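Histidine acid phosphatase (Hafnia alvei, PDB 4ARU) belongs to branch 2 of the histidine phosphatase superfamily, whose members are built around a mixed beta-sheet flanked by helices. Local coordinates at residues Val85-Asp90 with Leu112-Gln117; Gly62-Arg67 with Asn353-Thr358; Met195-Ala200 with Gly212-Ala217. All coordinates share one frame; numbering follows the deposited sequence. Where two conformers were deposited one is given.

Interaction 1 (Val85-Asp90 with Leu112-Gln117); sequences VYVWAD and LAIHHQ
Tyr86 and His115 lie ring on ring where strand 85-89 meets the short strand 115-116, the two parallel strands of a beta-alpha-beta crossover through helix 93-106. The rings form an offset stack, with centroids 4.2 Å apart and planes inclined by 10°; Tyr86 CE2 sits over the centre of the imidazole. On the same sheet face the Trp88 indole spreads over the other backbone: His116 CA makes a CH-pi contact over its six-membered ring, 3.8 Å from the centroid. Trp88 CG lies opposite its own backbone N (chi1 -171°), and the ring reaches as far as Gln117, with CZ2 3.4 Å from Gln117 N. On the opposite face of the sheet, Val87 CG1 meets Ile114 CG2 at 3.7 Å, and Ile114 CD1 extends to Ala89 CB.

Two backbone bonds fix the pairing: His115 N donates to Val87 O (2.9 Å, 152° at the hydrogen), and Ala89 N donates to His115 O. The polar ends of the rings are held from outside, Tyr86 OH by Pro292, Trp88 NE1 by Asp124 and His115 NE2 by Asp293, which together should limit their rotation. Strand 300-305 pairs with strand 85-89 as well. Where direct pairing gives out toward the start of the short strand, a water in the plane of the imidazole takes a bond from Val87 N, donates to Ala113 O and is hydrogen-bonded to His115 ND1, 3.1 Å away.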
loop_
_atom_site.group_PDB
_atom_site.type_symbol
_atom_site.label_atom_id
_atom_site.label_comp_id
_atom_site.label_asym_id
_atom_site.label_seq_id
_atom_site.Cartn_x
_atom_site.Cartn_y
_atom_site.Cartn_z
ATOM N N VAL A 85 21.025 -7.360 -0.493
ATOM C CA VAL A 85 19.753 -6.983 0.085
ATOM C C VAL A 85 19.827 -5.603 0.730
ATOM O O VAL A 85 20.760 -5.314 1.459
ATOM C CB VAL A 85 19.315 -7.987 1.155
ATOM C CG1 VAL A 85 17.947 -7.624 1.710
ATOM C CG2 VAL A 85 19.317 -9.407 0.583
ATOM N N TYR A 86 18.873 -4.747 0.409
ATOM C CA TYR A 86 18.824 -3.398 0.909
ATOM C C TYR A 86 17.419 -3.016 1.238
ATOM O O TYR A 86 16.526 -3.208 0.447
ATOM C CB TYR A 86 19.411 -2.430 -0.106
ATOM C CG TYR A 86 19.548 -0.976 0.333
ATOM C CD1 TYR A 86 18.500 -0.119 0.320
ATOM C CD2 TYR A 86 20.780 -0.463 0.623
ATOM C CE1 TYR A 86 18.646 1.225 0.694
ATOM C CE2 TYR A 86 20.950 0.856 1.017
ATOM C CZ TYR A 86 19.866 1.703 1.039
ATOM O OH TYR A 86 20.016 3.043 1.365
ATOM N N VAL A 87 17.221 -2.432 2.427
ATOM C CA VAL A 87 15.953 -1.909 2.874
ATOM C C VAL A 87 16.013 -0.401 3.031
ATOM O O VAL A 87 16.852 0.090 3.731
ATOM C CB VAL A 87 15.474 -2.536 4.231
ATOM C CG1 VAL A 87 14.204 -1.858 4.673
ATOM C CG2 VAL A 87 15.307 -4.036 4.121
ATOM N N TRP A 88 15.073 0.290 2.403
ATOM C CA TRP A 88 14.802 1.708 2.665
ATOM C C TRP A 88 13.423 1.820 3.295
ATOM O O TRP A 88 12.442 1.496 2.649
ATOM C CB TRP A 88 14.895 2.582 1.417
ATOM C CG TRP A 88 14.814 4.032 1.762
ATOM C CD1 TRP A 88 13.694 4.846 1.747
ATOM C CD2 TRP A 88 15.843 4.821 2.338
ATOM N NE1 TRP A 88 13.991 6.078 2.228
ATOM C CE2 TRP A 88 15.297 6.114 2.584
ATOM C CE3 TRP A 88 17.195 4.608 2.604
ATOM C CZ2 TRP A 88 16.054 7.165 3.103
ATOM C CZ3 TRP A 88 17.942 5.660 3.093
ATOM C CH2 TRP A 88 17.365 6.907 3.393
ATOM N N ALA A 89 13.345 2.253 4.544
ATOM C CA ALA A 89 12.079 2.415 5.224
ATOM C C ALA A 89 11.771 3.873 5.437
ATOM O O ALA A 89 12.680 4.671 5.654
ATOM C CB ALA A 89 12.114 1.731 6.599
ATOM N N ASP A 90 10.470 4.204 5.417
ATOM C CA ASP A 90 10.055 5.528 5.836
ATOM C C ASP A 90 10.351 5.707 7.318
ATOM O O ASP A 90 10.647 4.770 8.042
ATOM C CB ASP A 90 8.564 5.757 5.546
ATOM C CG ASP A 90 8.163 7.236 5.481
ATOM O OD1 ASP A 90 8.994 8.161 5.527
ATOM O OD2 ASP A 90 6.915 7.409 5.366
ATOM N N LEU A 112 22.016 -7.939 9.265
ATOM C CA LEU A 112 21.585 -6.954 8.291
ATOM C C LEU A 112 20.820 -5.881 9.033
ATOM O O LEU A 112 20.217 -6.145 10.047
ATOM C CB LEU A 112 20.702 -7.609 7.253
ATOM C CG LEU A 112 21.367 -8.731 6.443
ATOM C CD1 LEU A 112 20.405 -9.422 5.474
ATOM C CD2 LEU A 112 22.575 -8.199 5.699
ATOM N N ALA A 113 20.838 -4.664 8.497
ATOM C CA ALA A 113 20.154 -3.543 9.122
ATOM C C ALA A 113 19.505 -2.750 8.043
ATOM O O ALA A 113 19.952 -2.725 6.908
ATOM C CB ALA A 113 21.143 -2.662 9.878
ATOM N N ILE A 114 18.442 -2.059 8.405
ATOM C CA ILE A 114 17.757 -1.178 7.460
ATOM C C ILE A 114 18.434 0.168 7.292
ATOM O O ILE A 114 19.307 0.553 8.065
ATOM C CB ILE A 114 16.293 -0.919 7.903
ATOM C CG1 ILE A 114 16.205 -0.046 9.140
ATOM C CG2 ILE A 114 15.538 -2.229 8.126
ATOM C CD1 ILE A 114 14.802 0.466 9.411
ATOM N N HIS A 115 18.011 0.865 6.246
ATOM C CA HIS A 115 18.337 2.232 6.056
ATOM C C HIS A 115 17.085 3.092 6.094
ATOM O O HIS A 115 16.035 2.661 5.652
ATOM C CB HIS A 115 19.025 2.428 4.710
ATOM C CG HIS A 115 20.310 1.693 4.577
ATOM N ND1 HIS A 115 20.376 0.348 4.327
ATOM C CD2 HIS A 115 21.577 2.116 4.689
ATOM C CE1 HIS A 115 21.633 -0.032 4.281
ATOM N NE2 HIS A 115 22.399 1.030 4.458
ATOM N N HIS A 116 17.249 4.338 6.547
ATOM C CA HIS A 116 16.175 5.327 6.580
ATOM C C HIS A 116 16.722 6.725 6.728
ATOM O O HIS A 116 17.905 6.945 6.965
ATOM C CB HIS A 116 15.134 4.994 7.695
ATOM C CG HIS A 116 15.659 5.125 9.088
ATOM N ND1 HIS A 116 15.788 6.344 9.719
ATOM C CD2 HIS A 116 16.060 4.197 9.984
ATOM C CE1 HIS A 116 16.263 6.164 10.947
ATOM N NE2 HIS A 116 16.444 4.868 11.127
ATOM N N GLN A 117 15.865 7.709 6.503
ATOM C CA GLN A 117 16.288 9.074 6.593
ATOM C C GLN A 117 16.809 9.344 7.995
ATOM O O GLN A 117 16.169 8.988 8.928
ATOM C CB GLN A 117 15.095 9.988 6.283
ATOM C CG GLN A 117 15.388 11.459 6.490
ATOM C CD GLN A 117 14.311 12.330 5.903
ATOM O OE1 GLN A 117 14.275 12.517 4.682
ATOM N NE2 GLN A 117 13.399 12.792 6.723
HETATM O O HOH W 1 19.437 -2.640 4.272
HETATM O O HOH W 2 13.128 7.354 5.676
#

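Interaction 2 (Gly62-Arg67 with Asn353-Thr358)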
loop_
_atom_site.group_PDB
_atom_site.type_symbol
_atom_site.label_atom_id
_atom_site.label_comp_id
_atom_site.label_asym_id
_atom_site.label_seq_id
_atom_site.Cartn_x
_atom_site.Cartn_y
_atom_site.Cartn_z
ATOM N N GLY A 62 10.032 -14.645 4.968
ATOM C CA GLY A 62 10.315 -16.081 4.751
ATOM C C GLY A 62 9.783 -16.549 3.413
ATOM O O GLY A 62 10.426 -17.360 2.756
ATOM N N PHE A 63 8.615 -16.078 3.026
ATOM C CA PHE A 63 8.057 -16.458 1.726
ATOM C C PHE A 63 8.923 -15.898 0.600
ATOM O O PHE A 63 9.276 -16.615 -0.353
ATOM C CB PHE A 63 6.627 -15.949 1.586
ATOM C CG PHE A 63 6.042 -16.248 0.226
ATOM C CD1 PHE A 63 5.724 -17.560 -0.124
ATOM C CD2 PHE A 63 5.923 -15.246 -0.725
ATOM C CE1 PHE A 63 5.218 -17.856 -1.399
ATOM C CE2 PHE A 63 5.434 -15.531 -1.992
ATOM C CZ PHE A 63 5.088 -16.845 -2.314
ATOM N N TYR A 64 9.282 -14.631 0.714
ATOM C CA TYR A 64 10.159 -14.005 -0.261
ATOM C C TYR A 64 11.487 -14.745 -0.374
ATOM O O TYR A 64 12.003 -14.958 -1.484
ATOM C CB TYR A 64 10.437 -12.528 0.069
ATOM C CG TYR A 64 9.303 -11.557 -0.103
ATOM C CD1 TYR A 64 8.631 -11.415 -1.305
ATOM C CD2 TYR A 64 8.923 -10.744 0.958
ATOM C CE1 TYR A 64 7.571 -10.490 -1.402
ATOM C CE2 TYR A 64 7.892 -9.821 0.844
ATOM C CZ TYR A 64 7.213 -9.731 -0.311
ATOM O OH TYR A 64 6.194 -8.744 -0.319
ATOM N N ARG A 65 12.030 -15.177 0.758
ATOM C CA ARG A 65 13.257 -15.984 0.736
ATOM C C ARG A 65 13.077 -17.232 -0.116
ATOM O O ARG A 65 13.899 -17.509 -1.001
ATOM C CB ARG A 65 13.739 -16.345 2.155
ATOM C CG ARG A 65 14.992 -17.213 2.195
ATOM C CD ARG A 65 16.101 -16.566 1.364
ATOM N NE ARG A 65 17.386 -17.280 1.370
ATOM C CZ ARG A 65 18.302 -17.205 2.343
ATOM N NH1 ARG A 65 18.118 -16.449 3.423
ATOM N NH2 ARG A 65 19.432 -17.896 2.232
ATOM N N GLU A 66 11.989 -17.975 0.104
ATOM C CA GLU A 66 11.779 -19.213 -0.629
ATOM C C GLU A 66 11.588 -18.908 -2.114
ATOM O O GLU A 66 12.135 -19.653 -2.935
ATOM C CB GLU A 66 10.562 -19.968 -0.122
ATOM C CG GLU A 66 10.699 -20.600 1.240
ATOM C CD GLU A 66 9.707 -21.745 1.510
ATOM O OE1 GLU A 66 9.214 -22.417 0.581
ATOM O OE2 GLU A 66 9.448 -22.005 2.704
ATOM N N ARG A 67 10.839 -17.856 -2.457
ATOM C CA ARG A 67 10.532 -17.552 -3.858
ATOM C C ARG A 67 11.832 -17.145 -4.550
ATOM O O ARG A 67 12.167 -17.644 -5.636
ATOM C CB ARG A 67 9.518 -16.407 -3.923
ATOM C CG ARG A 67 9.219 -15.836 -5.314
ATOM C CD ARG A 67 8.171 -14.742 -5.113
ATOM N NE ARG A 67 7.839 -13.908 -6.277
ATOM C CZ ARG A 67 6.604 -13.702 -6.765
ATOM N NH1 ARG A 67 5.510 -14.271 -6.226
ATOM N NH2 ARG A 67 6.459 -12.895 -7.815
ATOM N N ASN A 353 3.824 -7.935 -9.752
ATOM C CA ASN A 353 2.812 -8.689 -9.014
ATOM C C ASN A 353 2.441 -7.979 -7.735
ATOM O O ASN A 353 3.282 -7.339 -7.122
ATOM C CB ASN A 353 3.309 -10.085 -8.625
ATOM C CG ASN A 353 3.370 -11.043 -9.818
ATOM O OD1 ASN A 353 4.219 -10.884 -10.671
ATOM N ND2 ASN A 353 2.480 -12.028 -9.855
ATOM N N MET A 354 1.196 -8.121 -7.330
ATOM C CA MET A 354 0.780 -7.746 -5.982
ATOM C C MET A 354 0.854 -8.991 -5.142
ATOM O O MET A 354 0.115 -9.920 -5.401
ATOM C CB MET A 354 -0.637 -7.167 -5.955
ATOM C CG MET A 354 -1.014 -6.494 -4.662
ATOM S SD MET A 354 -0.015 -4.973 -4.336
ATOM C CE MET A 354 -0.730 -4.846 -2.695
ATOM N N VAL A 355 1.708 -8.976 -4.119
ATOM C CA VAL A 355 1.923 -10.171 -3.275
ATOM C C VAL A 355 1.455 -9.836 -1.865
ATOM O O VAL A 355 1.720 -8.734 -1.371
ATOM C CB VAL A 355 3.412 -10.561 -3.280
ATOM C CG1 VAL A 355 3.690 -11.782 -2.398
ATOM C CG2 VAL A 355 3.860 -10.863 -4.706
ATOM N N TYR A 356 0.695 -10.728 -1.272
ATOM C CA TYR A 356 -0.068 -10.414 -0.051
ATOM C C TYR A 356 -0.520 -11.623 0.704
ATOM O O TYR A 356 -0.594 -12.712 0.158
ATOM C CB TYR A 356 -1.292 -9.581 -0.446
ATOM C CG TYR A 356 -2.264 -10.405 -1.256
ATOM C CD1 TYR A 356 -2.065 -10.646 -2.609
ATOM C CD2 TYR A 356 -3.389 -11.024 -0.655
ATOM C CE1 TYR A 356 -2.954 -11.383 -3.343
ATOM C CE2 TYR A 356 -4.244 -11.809 -1.371
ATOM C CZ TYR A 356 -3.998 -12.016 -2.730
ATOM O OH TYR A 356 -4.845 -12.808 -3.445
ATOM N N GLN A 357 -0.802 -11.402 1.985
ATOM C CA GLN A 357 -1.511 -12.350 2.786
ATOM C C GLN A 357 -3.018 -12.144 2.640
ATOM O O GLN A 357 -3.516 -11.014 2.732
ATOM C CB GLN A 357 -1.106 -12.205 4.238
ATOM C CG GLN A 357 0.277 -12.783 4.516
ATOM C CD GLN A 357 1.071 -11.995 5.536
ATOM O OE1 GLN A 357 1.288 -10.780 5.369
ATOM N NE2 GLN A 357 1.647 -12.700 6.488
ATOM N N THR A 358 -3.716 -13.244 2.435
ATOM C CA THR A 358 -5.171 -13.240 2.505
ATOM C C THR A 358 -5.629 -12.836 3.879
ATOM O O THR A 358 -4.873 -12.840 4.860
ATOM C CB THR A 358 -5.795 -14.587 2.147
ATOM O OG1 THR A 358 -5.489 -15.540 3.170
ATOM C CG2 THR A 358 -5.357 -15.105 0.815
#
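Helix-on-sheet packing joins residues 62-67 of helix 51-70 to the end of strand 348-356 in the buried interior, by side chains alone. The axes of helix 62-67 and strand 353-356 come within 11.2 Å of each other, with their directions at 132°. Val355 is at the centre of the contact. Its CG1 methyl approaches both aromatic rings of the helix obliquely, 4.2 Å from Phe63 CE2 and likewise 4.2 Å from Tyr64 CE1, while its other methyl, CG2, lies 4.1 Å from Arg67 NH1. The two branches thus face different neighbours: CG1 the rings, CG2 the guanidinium.

Arg67 reaches the strand because its chain is stretched from CG to NE. Asn353 CG stands at the edge of the guanidinium, 4.1 Å from Arg67 NH2, with the amide and guanidinium planes 77° apart. This is a van der Waals approach; the charge of Arg67 is answered by a salt bridge from NH2 to Glu339, which probably keeps the guanidinium beside the strand.

Strand 335-342 pairs with the Val355 strand through backbone bonds and gives Val337 and Ala335 as further cover for Tyr64. On the other flank, Ser376 of strand 375-378 touches both Arg67 and Val355, and Met60, earlier in helix 51-70, also packs on Val355.

Interaction 3 (Met195-Ala200 with Gly212-Ala217)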
loop_
_atom_site.group_PDB
_atom_site.type_symbol
_atom_site.label_atom_id
_atom_site.label_comp_id
_atom_site.label_asym_id
_atom_site.label_seq_id
_atom_site.Cartn_x
_atom_site.Cartn_y
_atom_site.Cartn_z
ATOM N N MET A 195 -23.891 12.774 6.863
ATOM C CA MET A 195 -22.501 13.015 6.505
ATOM C C MET A 195 -22.303 12.966 4.997
ATOM O O MET A 195 -21.661 12.070 4.472
ATOM C CB MET A 195 -21.567 12.009 7.182
ATOM C CG MET A 195 -21.569 12.211 8.676
ATOM S SD MET A 195 -20.474 11.018 9.506
ATOM C CE MET A 195 -21.668 10.123 10.472
ATOM N N PRO A 196 -22.820 13.988 4.309
ATOM C CA PRO A 196 -22.558 14.068 2.875
ATOM C C PRO A 196 -21.078 14.124 2.530
ATOM O O PRO A 196 -20.270 14.649 3.307
ATOM C CB PRO A 196 -23.283 15.346 2.457
ATOM C CG PRO A 196 -23.292 16.162 3.689
ATOM C CD PRO A 196 -23.523 15.178 4.807
ATOM N N SER A 197 -20.680 13.524 1.411
ATOM C CA SER A 197 -19.296 13.615 0.968
ATOM C C SER A 197 -18.920 15.037 0.549
ATOM O O SER A 197 -19.740 15.768 -0.041
ATOM C CB SER A 197 -19.018 12.644 -0.214
ATOM O OG SER A 197 -18.998 11.302 0.178
ATOM N N ARG A 198 -17.685 15.433 0.840
ATOM C CA ARG A 198 -17.112 16.593 0.204
ATOM C C ARG A 198 -15.603 16.481 0.234
ATOM O O ARG A 198 -15.026 15.776 1.067
ATOM C CB ARG A 198 -17.572 17.925 0.800
ATOM C CG ARG A 198 -16.845 18.273 2.056
ATOM C CD ARG A 198 -17.370 19.509 2.703
ATOM N NE ARG A 198 -16.626 19.766 3.951
ATOM C CZ ARG A 198 -15.536 20.532 4.044
ATOM N NH1 ARG A 198 -14.995 21.123 3.011
ATOM N NH2 ARG A 198 -14.956 20.696 5.220
ATOM N N LEU A 199 -14.951 17.162 -0.663
ATOM C CA LEU A 199 -13.522 17.193 -0.714
ATOM C C LEU A 199 -13.048 18.476 -0.001
ATOM O O LEU A 199 -13.449 19.576 -0.342
ATOM C CB LEU A 199 -13.061 17.172 -2.186
ATOM C CG LEU A 199 -11.577 17.068 -2.472
ATOM C CD1 LEU A 199 -11.058 15.785 -1.927
ATOM C CD2 LEU A 199 -11.273 17.151 -3.956
ATOM N N ALA A 200 -12.192 18.312 1.017
ATOM C CA ALA A 200 -11.667 19.403 1.810
ATOM C C ALA A 200 -10.180 19.553 1.573
ATOM O O ALA A 200 -9.469 18.564 1.593
ATOM C CB ALA A 200 -11.947 19.138 3.283
ATOM N N GLY A 212 -16.862 13.187 5.166
ATOM C CA GLY A 212 -18.180 12.574 5.075
ATOM C C GLY A 212 -18.201 11.076 5.241
ATOM O O GLY A 212 -17.209 10.446 5.611
ATOM N N ALA A 213 -19.356 10.493 4.958
ATOM C CA ALA A 213 -19.623 9.124 5.297
ATOM C C ALA A 213 -18.665 8.130 4.639
ATOM O O ALA A 213 -18.280 7.114 5.232
ATOM C CB ALA A 213 -21.050 8.814 4.944
ATOM N N VAL A 214 -18.355 8.353 3.357
ATOM C CA VAL A 214 -17.489 7.414 2.639
ATOM C C VAL A 214 -16.088 7.495 3.229
ATOM O O VAL A 214 -15.448 6.486 3.506
ATOM C CB VAL A 214 -17.491 7.644 1.095
ATOM C CG1 VAL A 214 -16.447 6.767 0.439
ATOM C CG2 VAL A 214 -18.872 7.405 0.518
ATOM N N GLY A 215 -15.571 8.710 3.394
ATOM C CA GLY A 215 -14.239 8.887 4.014
ATOM C C GLY A 215 -14.150 8.301 5.408
ATOM O O GLY A 215 -13.184 7.625 5.731
ATOM N N LEU A 216 -15.154 8.560 6.232
ATOM C CA LEU A 216 -15.145 8.031 7.591
ATOM C C LEU A 216 -15.288 6.519 7.595
ATOM O O LEU A 216 -14.518 5.804 8.241
ATOM C CB LEU A 216 -16.242 8.694 8.397
ATOM C CG LEU A 216 -16.415 8.164 9.839
ATOM C CD1 LEU A 216 -15.180 8.351 10.675
ATOM C CD2 LEU A 216 -17.614 8.825 10.470
ATOM N N ALA A 217 -16.227 6.005 6.825
ATOM C CA ALA A 217 -16.407 4.564 6.725
ATOM C C ALA A 217 -15.176 3.868 6.204
ATOM O O ALA A 217 -14.852 2.753 6.645
ATOM C CB ALA A 217 -17.604 4.209 5.876
HETATM O O HOH W 3 -17.135 10.922 2.205
#
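The carbonyl of Met195 accepts a hydrogen bond from Ala213 N (2.8 Å, 153° at the hydrogen), so that the chain leaving helix 191-194 is tied to the first turn of helix 213-229, whose N-cap is Gly212. The backbones come close here: Gly212 CA makes a CA-H...O contact with Pro196 O at 3.4 Å. Gly212 has positive phi (103°) and, having no side chain, lets its CA lie directly against Pro196 O and near Ser197 CA.

Among the side chains, Met195 does most of the work. Its CB packs against Ala213 CB at 3.9 Å, and beyond it SD reaches Leu216 CD2, one turn further along the helix, at 3.7 Å. The chain is extended through the CB-CG bond and then bends at chi3 (-116°), so that SD, rather than the terminal methyl, makes the closest approach to Leu216. Ser197 takes the other flank, with OG 3.9 Å from Val214 CG2. A water bridges this side: it donates to Ser197 OG and accepts from Gly215 N, serving a backbone NH of the first helical turn. Asn158 holds both polar groups of the segment: its OD1 bonds to Ser197 OG and its ND2 to Met195 O.

Residues 198-201 and 208-211 form the two-stranded antiparallel hairpin that leads into the helix, while Leu165 of helix 162-172 covers Ala213 and Phe174 packs on Met195.

Interactions 1 and 2 serve the same mixed sheet, their nearest atoms about 8 Å apart: interaction 1 extends it by a parallel strand, whereas interaction 2 lays helix 51-70 against it. Interaction 3 lies on the opposite side of the chain's centre, about 36 Å from interaction 1 and 34 Å from interaction 2, centre to centre, and belongs to a separate hairpin and helix. Interaction 2 is the buried one and relies on van der Waals contact between side chains. Interactions 1 and 3 are partly buried and use backbone hydrogen bonds and bridging waters, but interaction 1 adds stacked rings, while interaction 3 depends on a glycine at a helix start.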